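Local coordinates for protein putative arylalkylamine N-Acetyltransferase 7 (Aedes aegypti, PDB 4FD7) that probably transfers an acetyl group from acetyl-CoA to the amine of an acceptor substrate, as a member of the GNAT family of N-acetyltransferases, at residues A[16-21]-A[162-167]; A[60-65]-A[122-127]; A[107-112]-A[143-148]. All blocks are in the same frame, centred on the assembly; numbering follows the deposited sequence.

Interaction 1 of 3, residues A[16-21]-A[162-167]; sequences HRFQAK and RGIATE
Glu167 lies across the ring of Phe18 and reaches on to His16, joining the first turn of helix 164-170 to edge strand 14-21 of the five-stranded antiparallel sheet of a GNAT fold. That helix follows the glycine-rich loop, Arg162-Gly163 included, which in this family typically cradles the pyrophosphate of acetyl-CoA. The CB of Glu167 rests over one face of the Phe18 ring, 3.5 Å from CE2. Its CG comes next, 3.6 Å from the ring centroid and 12° off the normal, a CH-pi contact. A bend at chi2 (-50°) then carries the carboxylate on to the imidazole of His16, whose NE2 donates to OE1 at 2.7 Å through the anti lone pair. Arg170 NE forms a salt bridge with the same oxygen, so two donors grip it. Ile164 meets the Phe18 ring at its edge, CG1 lying 3.9 Å from CZ. Farther along the strand, Ala20 CB packs 3.6 Å from the carbonyl O of Arg162. The extended Arg162 side chain passes Lys21 CB and gives a weak NE bond to Lys21 O at 3.1 Å, while its NH1 is taken by the carbonyl O of Asp22.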
ATOM      1  N   HIS A  16      -4.918  -8.701 -13.295  1.00 15.79           N
ATOM      2  CA  HIS A  16      -3.991  -9.814 -13.125  1.00 16.10           C
ATOM      3  C   HIS A  16      -4.718 -11.057 -12.613  1.00 16.82           C
ATOM      4  O   HIS A  16      -5.667 -10.956 -11.837  1.00 16.09           O
ATOM      5  CB  HIS A  16      -2.896  -9.390 -12.145  1.00 16.08           C
ATOM      6  CG  HIS A  16      -1.839 -10.422 -11.905  1.00 17.10           C
ATOM      7  ND1 HIS A  16      -1.136 -11.029 -12.925  1.00 16.28           N
ATOM      8  CD2 HIS A  16      -1.346 -10.933 -10.754  1.00 17.47           C
ATOM      9  CE1 HIS A  16      -0.259 -11.875 -12.410  1.00 17.23           C
ATOM     10  NE2 HIS A  16      -0.369 -11.840 -11.094  1.00 19.02           N
ATOM     11  N   ARG A  17      -4.289 -12.228 -13.069  1.00 17.64           N
ATOM     12  CA  ARG A  17      -4.835 -13.493 -12.564  1.00 17.47           C
ATOM     13  C   ARG A  17      -3.687 -14.435 -12.241  1.00 17.44           C
ATOM     14  O   ARG A  17      -2.650 -14.407 -12.903  1.00 19.64           O
ATOM     15  CB  ARG A  17      -5.776 -14.150 -13.583  1.00 18.06           C
ATOM     16  CG  ARG A  17      -7.011 -13.328 -13.930  1.00 20.41           C
ATOM     17  CD  ARG A  17      -7.935 -14.116 -14.847  1.00 20.49           C
ATOM     18  NE  ARG A  17      -8.998 -13.310 -15.452  1.00 22.34           N
ATOM     19  CZ  ARG A  17     -10.185 -13.100 -14.894  1.00 18.95           C
ATOM     20  NH1 ARG A  17     -10.470 -13.615 -13.706  1.00 19.86           N
ATOM     21  NH2 ARG A  17     -11.092 -12.364 -15.520  1.00 22.20           N
ATOM     22  N   PHE A  18      -3.867 -15.274 -11.228  1.00 17.81           N
ATOM     23  CA  PHE A  18      -2.800 -16.165 -10.822  1.00 17.21           C
ATOM     24  C   PHE A  18      -3.367 -17.343 -10.049  1.00 16.11           C
ATOM     25  O   PHE A  18      -4.488 -17.276  -9.526  1.00 17.49           O
ATOM     26  CB  PHE A  18      -1.784 -15.406  -9.956  1.00 18.42           C
ATOM     27  CG  PHE A  18      -2.353 -14.907  -8.656  1.00 17.56           C
ATOM     28  CD1 PHE A  18      -2.287 -15.686  -7.512  1.00 17.17           C
ATOM     29  CD2 PHE A  18      -2.964 -13.669  -8.582  1.00 18.12           C
ATOM     30  CE1 PHE A  18      -2.820 -15.236  -6.312  1.00 17.03           C
ATOM     31  CE2 PHE A  18      -3.502 -13.208  -7.378  1.00 17.80           C
ATOM     32  CZ  PHE A  18      -3.416 -13.980  -6.248  1.00 16.25           C
ATOM     33  N   GLN A  19      -2.586 -18.414  -9.957  1.00 18.51           N
ATOM     34  CA  GLN A  19      -2.972 -19.567  -9.159  1.00 18.09           C
ATOM     35  C   GLN A  19      -2.196 -19.635  -7.843  1.00 17.43           C
ATOM     36  O   GLN A  19      -1.005 -19.339  -7.784  1.00 18.20           O
ATOM     37  CB  GLN A  19      -2.764 -20.854  -9.946  1.00 19.59           C
ATOM     38  CG  GLN A  19      -3.577 -20.926 -11.239  1.00 19.19           C
ATOM     39  CD  GLN A  19      -3.204 -22.127 -12.084  1.00 19.37           C
ATOM     40  OE1 GLN A  19      -3.921 -23.136 -12.108  1.00 22.33           O
ATOM     41  NE2 GLN A  19      -2.073 -22.036 -12.766  1.00 16.13           N
ATOM     42  N   ALA A  20      -2.893 -20.048  -6.793  1.00 19.55           N
ATOM     43  CA  ALA A  20      -2.285 -20.212  -5.482  1.00 21.29           C
ATOM     44  C   ALA A  20      -3.105 -21.212  -4.689  1.00 22.21           C
ATOM     45  O   ALA A  20      -4.182 -21.630  -5.119  1.00 21.29           O
ATOM     46  CB  ALA A  20      -2.217 -18.884  -4.763  1.00 19.17           C
ATOM     47  N   LYS A  21      -2.577 -21.615  -3.541  1.00 24.31           N
ATOM     48  CA  LYS A  21      -3.232 -22.617  -2.714  1.00 25.26           C
ATOM     49  C   LYS A  21      -4.600 -22.121  -2.278  1.00 24.62           C
ATOM     50  O   LYS A  21      -4.776 -20.943  -1.936  1.00 24.03           O
ATOM     51  CB  LYS A  21      -2.361 -22.947  -1.498  1.00 26.30           C
ATOM     52  CG  LYS A  21      -2.468 -24.387  -1.028  1.00 30.95           C
ATOM     53  CD  LYS A  21      -2.186 -25.346  -2.169  1.00 32.07           C
ATOM     54  CE  LYS A  21      -0.739 -25.271  -2.638  1.00 33.47           C
ATOM     55  NZ  LYS A  21      -0.567 -25.756  -4.040  1.00 33.59           N
ATOM     56  N   ARG A 162       0.636 -17.434   0.657  1.00 22.27           N
ATOM     57  CA  ARG A 162       0.211 -17.883  -0.663  1.00 23.98           C
ATOM     58  C   ARG A 162       0.739 -16.990  -1.779  1.00 24.47           C
ATOM     59  O   ARG A 162       0.455 -17.220  -2.960  1.00 24.98           O
ATOM     60  CB  ARG A 162      -1.320 -17.962  -0.711  1.00 19.79           C
ATOM     61  CG  ARG A 162      -1.861 -19.201  -0.003  1.00 22.90           C
ATOM     62  CD  ARG A 162      -3.331 -19.090   0.304  1.00 23.96           C
ATOM     63  NE  ARG A 162      -3.877 -20.295   0.934  1.00 24.16           N
ATOM     64  CZ  ARG A 162      -3.901 -20.517   2.247  1.00 25.48           C
ATOM     65  NH1 ARG A 162      -4.421 -21.638   2.726  1.00 27.65           N
ATOM     66  NH2 ARG A 162      -3.394 -19.630   3.089  1.00 23.06           N
ATOM     67  N   GLY A 163       1.508 -15.971  -1.407  1.00 23.54           N
ATOM     68  CA  GLY A 163       2.070 -15.071  -2.400  1.00 21.98           C
ATOM     69  C   GLY A 163       1.103 -14.004  -2.855  1.00 21.40           C
ATOM     70  O   GLY A 163       1.378 -13.314  -3.846  1.00 20.55           O
ATOM     71  N   ILE A 164      -0.007 -13.847  -2.131  1.00 20.35           N
ATOM     72  CA  ILE A 164      -1.060 -12.905  -2.529  1.00 21.45           C
ATOM     73  C   ILE A 164      -0.575 -11.444  -2.553  1.00 18.14           C
ATOM     74  O   ILE A 164      -0.905 -10.695  -3.484  1.00 18.44           O
ATOM     75  CB  ILE A 164      -2.371 -13.112  -1.707  1.00 21.37           C
ATOM     76  CG1 ILE A 164      -3.202 -14.247  -2.320  1.00 23.80           C
ATOM     77  CG2 ILE A 164      -3.204 -11.828  -1.646  1.00 22.17           C
ATOM     78  CD1 ILE A 164      -3.835 -15.183  -1.313  1.00 24.57           C
ATOM     79  N   ALA A 165       0.247 -11.058  -1.578  1.00 16.51           N
ATOM     80  CA  ALA A 165       0.769  -9.687  -1.536  1.00 18.34           C
ATOM     81  C   ALA A 165       1.612  -9.383  -2.777  1.00 16.61           C
ATOM     82  O   ALA A 165       1.465  -8.328  -3.426  1.00 17.30           O
ATOM     83  CB  ALA A 165       1.586  -9.456  -0.268  1.00 19.73           C
ATOM     84  N   THR A 166       2.504 -10.316  -3.095  1.00 17.08           N
ATOM     85  CA  THR A 166       3.312 -10.218  -4.293  1.00 18.43           C
ATOM     86  C   THR A 166       2.432  -9.992  -5.520  1.00 16.72           C
ATOM     87  O   THR A 166       2.652  -9.055  -6.281  1.00 15.82           O
ATOM     88  CB  THR A 166       4.128 -11.494  -4.507  1.00 18.88           C
ATOM     89  OG1 THR A 166       5.008 -11.692  -3.393  1.00 18.35           O
ATOM     90  CG2 THR A 166       4.935 -11.413  -5.801  1.00 19.17           C
ATOM     91  N   GLU A 167       1.448 -10.858  -5.726  1.00 16.18           N
ATOM     92  CA  GLU A 167       0.610 -10.723  -6.922  1.00 16.71           C
ATOM     93  C   GLU A 167      -0.230  -9.438  -6.978  1.00 15.59           C
ATOM     94  O   GLU A 167      -0.468  -8.886  -8.075  1.00 14.55           O
ATOM     95  CB  GLU A 167      -0.251 -11.980  -7.133  1.00 16.58           C
ATOM     96  CG  GLU A 167       0.542 -13.288  -7.239  1.00 18.72           C
ATOM     97  CD  GLU A 167       1.707 -13.238  -8.233  1.00 18.68           C
ATOM     98  OE1 GLU A 167       1.571 -12.675  -9.337  1.00 19.18           O
ATOM     99  OE2 GLU A 167       2.785 -13.780  -7.916  1.00 20.50           O
TER

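Interaction 2 of 3, residues A[60-65]-A[122-127]; sequences QAKGLA and FQAIYD
Lys62, in the last turn of helix 57-62, lays its aliphatic chain along helix 120-136, running past Ile125 in the opposite direction. Its CG is 4.2 Å from Ile125 CD1, and bends at chi2 and chi3 bring CE to within 4.4 Å of Ala124 CB. The ammonium group is engaged beyond both helices: NZ is hydrogen-bonded to the carbonyl O of Asn221, and the side chain makes a cation-pi contact with Tyr222. At Gly63 the helix stops in a Schellman motif, with positive phi (71°) and two bonds back into the final turn, of which Gly63 N to Gln60 O is weak. This helix end belongs to the helical passage between strands 28-35 and 88-92 of the GNAT fold, whereas helix 120-136 lies in the connection between strands 98-108 and 146-155. Leu64 follows directly and turns back toward the same helix. With CG opposite the backbone N about CA-CB (chi1 -175°), its CD2 methyl drops between two residues, 3.7 Å from Ile125 CD1 and 4.1 Å from Phe122 CD1. CD1 of Ile125 is thus touched by both Lys62 CG and Leu64 CD2, while the Phe122 ring receives Leu64 near its plane, at the edge. Helix 68-81 packs beside the pair, Ala70 and Met71 against Leu64, and Val74 against Phe122, whose ring also meets Phe117 edge-to-face.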
ATOM      1  N   GLN A  60       1.354  -1.588  14.569  1.00 16.08           N
ATOM      2  CA  GLN A  60       1.446  -2.415  15.767  1.00 18.46           C
ATOM      3  C   GLN A  60       2.366  -1.786  16.808  1.00 16.77           C
ATOM      4  O   GLN A  60       2.072  -1.812  18.004  1.00 16.16           O
ATOM      5  CB  GLN A  60       1.948  -3.814  15.384  1.00 19.91           C
ATOM      6  CG  GLN A  60       1.176  -4.982  16.004  1.00 23.44           C
ATOM      7  CD  GLN A  60       1.487  -6.304  15.311  1.00 23.39           C
ATOM      8  OE1 GLN A  60       2.633  -6.569  14.936  1.00 28.17           O
ATOM      9  NE2 GLN A  60       0.461  -7.118  15.097  1.00 25.41           N
ATOM     10  N   ALA A  61       3.485  -1.224  16.360  1.00 15.53           N
ATOM     11  CA  ALA A  61       4.434  -0.614  17.295  1.00 13.90           C
ATOM     12  C   ALA A  61       3.831   0.635  17.934  1.00 14.46           C
ATOM     13  O   ALA A  61       4.175   0.989  19.063  1.00 14.68           O
ATOM     14  CB  ALA A  61       5.752  -0.281  16.608  1.00 15.52           C
ATOM     15  N   LYS A  62       2.937   1.311  17.220  1.00 12.58           N
ATOM     16  CA  LYS A  62       2.287   2.497  17.784  1.00 14.93           C
ATOM     17  C   LYS A  62       0.970   2.191  18.496  1.00 16.06           C
ATOM     18  O   LYS A  62       0.375   3.091  19.108  1.00 16.14           O
ATOM     19  CB  LYS A  62       2.039   3.560  16.699  1.00 15.62           C
ATOM     20  CG  LYS A  62       3.298   4.171  16.111  1.00 15.37           C
ATOM     21  CD  LYS A  62       4.216   4.652  17.213  1.00 16.62           C
ATOM     22  CE  LYS A  62       4.485   6.124  17.098  1.00 19.28           C
ATOM     23  NZ  LYS A  62       5.342   6.530  18.247  1.00 21.48           N
ATOM     24  N   GLY A  63       0.509   0.942  18.426  1.00 13.70           N
ATOM     25  CA  GLY A  63      -0.757   0.588  19.057  1.00 14.42           C
ATOM     26  C   GLY A  63      -1.953   1.168  18.326  1.00 16.18           C
ATOM     27  O   GLY A  63      -3.010   1.352  18.909  1.00 15.19           O
ATOM     28  N   LEU A  64      -1.776   1.487  17.059  1.00 15.36           N
ATOM     29  CA  LEU A  64      -2.812   2.098  16.263  1.00 14.68           C
ATOM     30  C   LEU A  64      -4.210   1.448  16.303  1.00 14.49           C
ATOM     31  O   LEU A  64      -5.181   2.143  16.339  1.00 15.23           O
ATOM     32  CB  LEU A  64      -2.334   2.221  14.807  1.00 15.76           C
ATOM     33  CG  LEU A  64      -3.231   2.947  13.812  1.00 18.23           C
ATOM     34  CD1 LEU A  64      -4.288   3.693  14.545  1.00 17.79           C
ATOM     35  CD2 LEU A  64      -2.425   3.901  12.981  1.00 20.87           C
ATOM     36  N   ALA A  65      -4.295   0.133  16.276  1.00 14.32           N
ATOM     37  CA  ALA A  65      -5.600  -0.510  16.132  1.00 15.13           C
ATOM     38  C   ALA A  65      -6.519  -0.390  17.363  1.00 14.18           C
ATOM     39  O   ALA A  65      -7.716  -0.643  17.269  1.00 14.94           O
ATOM     40  CB  ALA A  65      -5.438  -1.980  15.722  1.00 16.58           C
ATOM     41  N   PHE A 122      -0.888   8.822  14.333  1.00 11.12           N
ATOM     42  CA  PHE A 122      -0.869   8.782  12.868  1.00 11.71           C
ATOM     43  C   PHE A 122      -0.080   9.934  12.267  1.00 11.99           C
ATOM     44  O   PHE A 122       0.500   9.795  11.196  1.00 11.22           O
ATOM     45  CB  PHE A 122      -2.246   8.629  12.219  1.00 13.09           C
ATOM     46  CG  PHE A 122      -2.162   8.257  10.762  1.00 11.73           C
ATOM     47  CD1 PHE A 122      -1.821   6.966  10.394  1.00 11.55           C
ATOM     48  CD2 PHE A 122      -2.365   9.207   9.762  1.00 13.44           C
ATOM     49  CE1 PHE A 122      -1.690   6.599   9.045  1.00 14.08           C
ATOM     50  CE2 PHE A 122      -2.249   8.857   8.417  1.00 11.56           C
ATOM     51  CZ  PHE A 122      -1.904   7.542   8.052  1.00 13.47           C
ATOM     52  N   GLN A 123      -0.021  11.066  12.956  1.00 11.52           N
ATOM     53  CA  GLN A 123       0.768  12.161  12.418  1.00 12.99           C
ATOM     54  C   GLN A 123       2.220  11.722  12.320  1.00 13.41           C
ATOM     55  O   GLN A 123       2.902  12.020  11.333  1.00 11.87           O
ATOM     56  CB  GLN A 123       0.651  13.421  13.264  1.00 14.16           C
ATOM     57  CG  GLN A 123       1.334  14.611  12.609  1.00 16.58           C
ATOM     58  CD  GLN A 123       0.488  15.221  11.506  1.00 16.36           C
ATOM     59  OE1 GLN A 123      -0.654  15.612  11.739  1.00 15.89           O
ATOM     60  NE2 GLN A 123       1.044  15.305  10.297  1.00 16.83           N
ATOM     61  N   ALA A 124       2.678  10.993  13.340  1.00 12.42           N
ATOM     62  CA  ALA A 124       4.029  10.451  13.330  1.00 12.93           C
ATOM     63  C   ALA A 124       4.212   9.426  12.223  1.00 13.64           C
ATOM     64  O   ALA A 124       5.235   9.426  11.532  1.00 12.92           O
ATOM     65  CB  ALA A 124       4.372   9.839  14.681  1.00 12.97           C
ATOM     66  N   ILE A 125       3.242   8.539  12.039  1.00 12.17           N
ATOM     67  CA  ILE A 125       3.405   7.546  10.971  1.00 13.07           C
ATOM     68  C   ILE A 125       3.484   8.215   9.592  1.00 13.35           C
ATOM     69  O   ILE A 125       4.412   7.983   8.794  1.00 13.05           O
ATOM     70  CB  ILE A 125       2.285   6.511  11.003  1.00 13.08           C
ATOM     71  CG1 ILE A 125       2.404   5.678  12.280  1.00 14.72           C
ATOM     72  CG2 ILE A 125       2.319   5.626   9.736  1.00 15.12           C
ATOM     73  CD1 ILE A 125       1.183   4.839  12.591  1.00 13.60           C
ATOM     74  N   TYR A 126       2.500   9.060   9.328  1.00 12.04           N
ATOM     75  CA  TYR A 126       2.449   9.858   8.114  1.00 13.32           C
ATOM     76  C   TYR A 126       3.746  10.630   7.844  1.00 14.93           C
ATOM     77  O   TYR A 126       4.307  10.559   6.748  1.00 13.69           O
ATOM     78  CB  TYR A 126       1.279  10.833   8.218  1.00 13.22           C
ATOM     79  CG  TYR A 126       1.082  11.672   6.990  1.00 15.71           C
ATOM     80  CD1 TYR A 126       1.572  12.969   6.930  1.00 16.08           C
ATOM     81  CD2 TYR A 126       0.400  11.175   5.892  1.00 17.15           C
ATOM     82  CE1 TYR A 126       1.400  13.749   5.805  1.00 17.41           C
ATOM     83  CE2 TYR A 126       0.227  11.954   4.745  1.00 19.07           C
ATOM     84  CZ  TYR A 126       0.731  13.242   4.716  1.00 20.02           C
ATOM     85  OH  TYR A 126       0.564  14.041   3.597  1.00 21.84           O
ATOM     86  N   ASP A 127       4.198  11.394   8.833  1.00 13.29           N
ATOM     87  CA  ASP A 127       5.417  12.182   8.694  1.00 15.00           C
ATOM     88  C   ASP A 127       6.658  11.297   8.536  1.00 13.99           C
ATOM     89  O   ASP A 127       7.624  11.691   7.896  1.00 15.38           O
ATOM     90  CB  ASP A 127       5.605  13.098   9.904  1.00 16.45           C
ATOM     91  CG  ASP A 127       4.544  14.167   9.991  1.00 18.14           C
ATOM     92  OD1 ASP A 127       3.806  14.345   8.997  1.00 17.23           O
ATOM     93  OD2 ASP A 127       4.462  14.836  11.055  1.00 17.73           O
TER

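Interaction 3 of 3, residues A[107-112]-A[143-148]; sequences ASRSDK and NVDHYL
The ring of Tyr147 carries the CB of Ala107 over one face, 3.8 Å from the centroid and 16° off the normal, in a CH-pi contact. The His146 ring is met at its edge, where ND1 and Ser108 OG share a hydrogen bond of 2.9 Å nearly in the ring plane, while Asp145 CB lies over one of its faces. At the guanidinium of Arg109 the edge is again the site of contact: NE donates to Asp145 OD1 in a salt bridge of 2.8 Å, nearly along the C-O axis, with the two flat groups 88° apart. Between the Ala107/Tyr147 face and the Ser108/His146 face runs the antiparallel ladder of strands 98-108 and 146-155, neighbours in the main sheet of the GNAT fold. Ala107 and Tyr147 form a hydrogen-bonded pair, with N-to-O distances of 2.9 Å both ways between the two residues, and Ser108 and His146 the following non-hydrogen-bonded pair. Just past the ladder, Arg109 N donates to Asp145 O at 2.9 Å. Segment 107-112 leaves the strand in a type I turn from Ser108 to Asp111, whose OD2 accepts from Ser108 N at 2.9 Å, above the carboxylate plane. Chi1 of 67° sets Tyr147 CG between its own backbone N and carbonyl carbon, which brings the ring face against Ala107 CB; its OH is hydrogen-bonded to Tyr232 OH. Arg109 NH2 makes two weak bonds, to Val144 O and to a water that donates to Asn143 OD1. NE holds Asp145 through a single bond while NH1 forms a second salt bridge, with Asp140, so the guanidinium spans two carboxylates, which would probably stabilise its positive charge and tie the strand end to helix 138-142.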
ATOM      1  N   ALA A 107       0.933  10.060  -6.595  1.00 14.39           N
ATOM      2  CA  ALA A 107       1.753  11.123  -6.030  1.00 15.68           C
ATOM      3  C   ALA A 107       2.209  12.004  -7.190  1.00 16.48           C
ATOM      4  O   ALA A 107       2.550  11.504  -8.263  1.00 15.85           O
ATOM      5  CB  ALA A 107       2.940  10.550  -5.296  1.00 16.01           C
ATOM      6  N   SER A 108       2.177  13.315  -6.979  1.00 17.73           N
ATOM      7  CA  SER A 108       2.552  14.265  -8.016  1.00 18.45           C
ATOM      8  C   SER A 108       3.547  15.255  -7.454  1.00 19.63           C
ATOM      9  O   SER A 108       3.543  15.529  -6.259  1.00 17.22           O
ATOM     10  CB  SER A 108       1.322  15.005  -8.539  1.00 19.89           C
ATOM     11  OG  SER A 108       0.373  14.099  -9.088  1.00 20.49           O
ATOM     12  N   ARG A 109       4.396  15.775  -8.337  1.00 17.62           N
ATOM     13  CA  ARG A 109       5.513  16.619  -7.971  1.00 20.19           C
ATOM     14  C   ARG A 109       5.049  17.835  -7.182  1.00 22.76           C
ATOM     15  O   ARG A 109       5.729  18.287  -6.256  1.00 22.02           O
ATOM     16  CB  ARG A 109       6.247  17.038  -9.245  1.00 18.14           C
ATOM     17  CG  ARG A 109       7.533  17.820  -9.031  1.00 20.68           C
ATOM     18  CD  ARG A 109       8.063  18.327 -10.361  1.00 19.98           C
ATOM     19  NE  ARG A 109       8.766  17.283 -11.107  1.00 19.68           N
ATOM     20  CZ  ARG A 109      10.048  16.974 -10.924  1.00 16.76           C
ATOM     21  NH1 ARG A 109      10.776  17.628 -10.028  1.00 20.23           N
ATOM     22  NH2 ARG A 109      10.611  16.005 -11.637  1.00 19.48           N
ATOM     23  N   SER A 110       3.876  18.352  -7.530  1.00 22.49           N
ATOM     24  CA  SER A 110       3.407  19.580  -6.914  1.00 23.72           C
ATOM     25  C   SER A 110       2.789  19.363  -5.528  1.00 25.82           C
ATOM     26  O   SER A 110       2.582  20.332  -4.797  1.00 26.01           O
ATOM     27  CB  SER A 110       2.461  20.347  -7.844  1.00 26.95           C
ATOM     28  OG  SER A 110       1.337  19.583  -8.235  1.00 28.14           O
ATOM     29  N   ASP A 111       2.539  18.104  -5.152  1.00 25.64           N
ATOM     30  CA  ASP A 111       1.946  17.800  -3.839  1.00 25.20           C
ATOM     31  C   ASP A 111       2.801  18.318  -2.686  1.00 27.29           C
ATOM     32  O   ASP A 111       4.005  18.066  -2.625  1.00 27.89           O
ATOM     33  CB  ASP A 111       1.744  16.292  -3.642  1.00 26.50           C
ATOM     34  CG  ASP A 111       0.753  15.692  -4.612  1.00 25.44           C
ATOM     35  OD1 ASP A 111      -0.004  16.444  -5.258  1.00 27.35           O
ATOM     36  OD2 ASP A 111       0.733  14.447  -4.719  1.00 26.18           O
ATOM     37  N   LYS A 112       2.181  19.022  -1.760  1.00 28.05           N
ATOM     38  CA  LYS A 112       2.893  19.491  -0.611  1.00 28.18           C
ATOM     39  C   LYS A 112       3.049  18.391   0.440  1.00 27.46           C
ATOM     40  O   LYS A 112       3.956  18.425   1.214  1.00 28.44           O
ATOM     41  CB  LYS A 112       2.147  20.670   0.016  1.00 27.86           C
ATOM     42  CG  LYS A 112       1.955  21.861  -0.883  1.00 30.96           C
ATOM     43  CD  LYS A 112       0.811  21.640  -1.849  1.00 31.12           C
ATOM     44  CE  LYS A 112       1.064  22.294  -3.166  1.00 30.41           C
ATOM     45  NZ  LYS A 112       0.264  23.529  -3.349  1.00 32.14           N
ATOM     46  N   ASN A 143      12.998  11.792 -13.238  1.00 15.65           N
ATOM     47  CA  ASN A 143      12.523  12.858 -14.119  1.00 14.82           C
ATOM     48  C   ASN A 143      11.085  12.591 -14.528  1.00 16.82           C
ATOM     49  O   ASN A 143      10.758  12.531 -15.722  1.00 15.30           O
ATOM     50  CB  ASN A 143      13.408  13.001 -15.371  1.00 18.59           C
ATOM     51  CG  ASN A 143      13.141  14.292 -16.129  1.00 22.20           C
ATOM     52  OD1 ASN A 143      12.859  15.319 -15.522  1.00 20.68           O
ATOM     53  ND2 ASN A 143      13.239  14.246 -17.457  1.00 23.95           N
ATOM     54  N   VAL A 144      10.242  12.359 -13.524  1.00 14.13           N
ATOM     55  CA  VAL A 144       8.812  12.213 -13.743  1.00 16.64           C
ATOM     56  C   VAL A 144       8.062  13.181 -12.841  1.00 15.29           C
ATOM     57  O   VAL A 144       8.603  13.654 -11.834  1.00 17.08           O
ATOM     58  CB  VAL A 144       8.321  10.775 -13.463  1.00 15.61           C
ATOM     59  CG1 VAL A 144       9.016   9.797 -14.384  1.00 16.25           C
ATOM     60  CG2 VAL A 144       8.569  10.403 -12.002  1.00 16.54           C
ATOM     61  N   ASP A 145       6.816  13.462 -13.207  1.00 16.77           N
ATOM     62  CA  ASP A 145       5.950  14.321 -12.422  1.00 17.14           C
ATOM     63  C   ASP A 145       4.937  13.526 -11.602  1.00 17.50           C
ATOM     64  O   ASP A 145       4.315  14.069 -10.692  1.00 17.35           O
ATOM     65  CB  ASP A 145       5.224  15.308 -13.340  1.00 17.54           C
ATOM     66  CG  ASP A 145       6.161  16.331 -13.945  1.00 20.60           C
ATOM     67  OD1 ASP A 145       7.189  16.659 -13.304  1.00 18.73           O
ATOM     68  OD2 ASP A 145       5.871  16.813 -15.067  1.00 20.83           O
ATOM     69  N   HIS A 146       4.770  12.246 -11.918  1.00 16.05           N
ATOM     70  CA  HIS A 146       3.794  11.427 -11.206  1.00 16.08           C
ATOM     71  C   HIS A 146       4.307  10.018 -10.944  1.00 15.88           C
ATOM     72  O   HIS A 146       5.132   9.501 -11.699  1.00 15.81           O
ATOM     73  CB  HIS A 146       2.488  11.328 -11.996  1.00 17.12           C
ATOM     74  CG  HIS A 146       1.994  12.636 -12.528  1.00 18.69           C
ATOM     75  ND1 HIS A 146       1.396  13.582 -11.728  1.00 19.01           N
ATOM     76  CD2 HIS A 146       1.999  13.146 -13.784  1.00 19.21           C
ATOM     77  CE1 HIS A 146       1.060  14.629 -12.466  1.00 20.22           C
ATOM     78  NE2 HIS A 146       1.412  14.388 -13.714  1.00 21.96           N
ATOM     79  N   TYR A 147       3.800   9.398  -9.877  1.00 14.86           N
ATOM     80  CA  TYR A 147       3.983   7.955  -9.677  1.00 14.06           C
ATOM     81  C   TYR A 147       2.878   7.320  -8.834  1.00 12.03           C
ATOM     82  O   TYR A 147       2.282   7.960  -7.991  1.00 12.42           O
ATOM     83  CB  TYR A 147       5.353   7.621  -9.087  1.00 15.66           C
ATOM     84  CG  TYR A 147       5.615   8.084  -7.662  1.00 14.65           C
ATOM     85  CD1 TYR A 147       5.198   7.330  -6.563  1.00 12.86           C
ATOM     86  CD2 TYR A 147       6.323   9.249  -7.417  1.00 16.13           C
ATOM     87  CE1 TYR A 147       5.474   7.746  -5.260  1.00 15.30           C
ATOM     88  CE2 TYR A 147       6.604   9.663  -6.136  1.00 15.48           C
ATOM     89  CZ  TYR A 147       6.183   8.913  -5.062  1.00 16.96           C
ATOM     90  OH  TYR A 147       6.464   9.342  -3.782  1.00 18.26           O
ATOM     91  N   LEU A 148       2.625   6.038  -9.061  1.00 13.01           N
ATOM     92  CA  LEU A 148       1.603   5.319  -8.314  1.00 11.75           C
ATOM     93  C   LEU A 148       2.119   4.988  -6.914  1.00 12.69           C
ATOM     94  O   LEU A 148       3.094   4.268  -6.772  1.00 12.12           O
ATOM     95  CB  LEU A 148       1.234   4.018  -9.028  1.00 11.73           C
ATOM     96  CG  LEU A 148       0.091   3.239  -8.377  1.00 11.90           C
ATOM     97  CD1 LEU A 148      -1.182   4.071  -8.359  1.00 10.26           C
ATOM     98  CD2 LEU A 148      -0.130   1.920  -9.115  1.00 15.06           C
TER
HETATM   99  O   HOH W   1      13.513  16.222 -12.938  1.00 27.25           O

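Interaction 2 is buried and wholly apolar between its segments, interaction 1 is partly buried and mixes ring packing with polar bonds, and interaction 3 lies at the surface and relies on backbone hydrogen bonds and charge. Interactions 1 and 3 both reach the five-stranded sheet, at its two outermost strands, 14-21 and 146-155, with centres about 29 Å apart; one sets a helix against a strand, the other pairs two strands. Interaction 2 instead sets the end of helix 57-62 and the residue just past it against helix 120-136, which follows strand 98-108 of interaction 3; the nearest atoms of those two contacts are about 6 Å apart. Interactions 2 and 3 are both nested within the chain loop that interaction 1 closes.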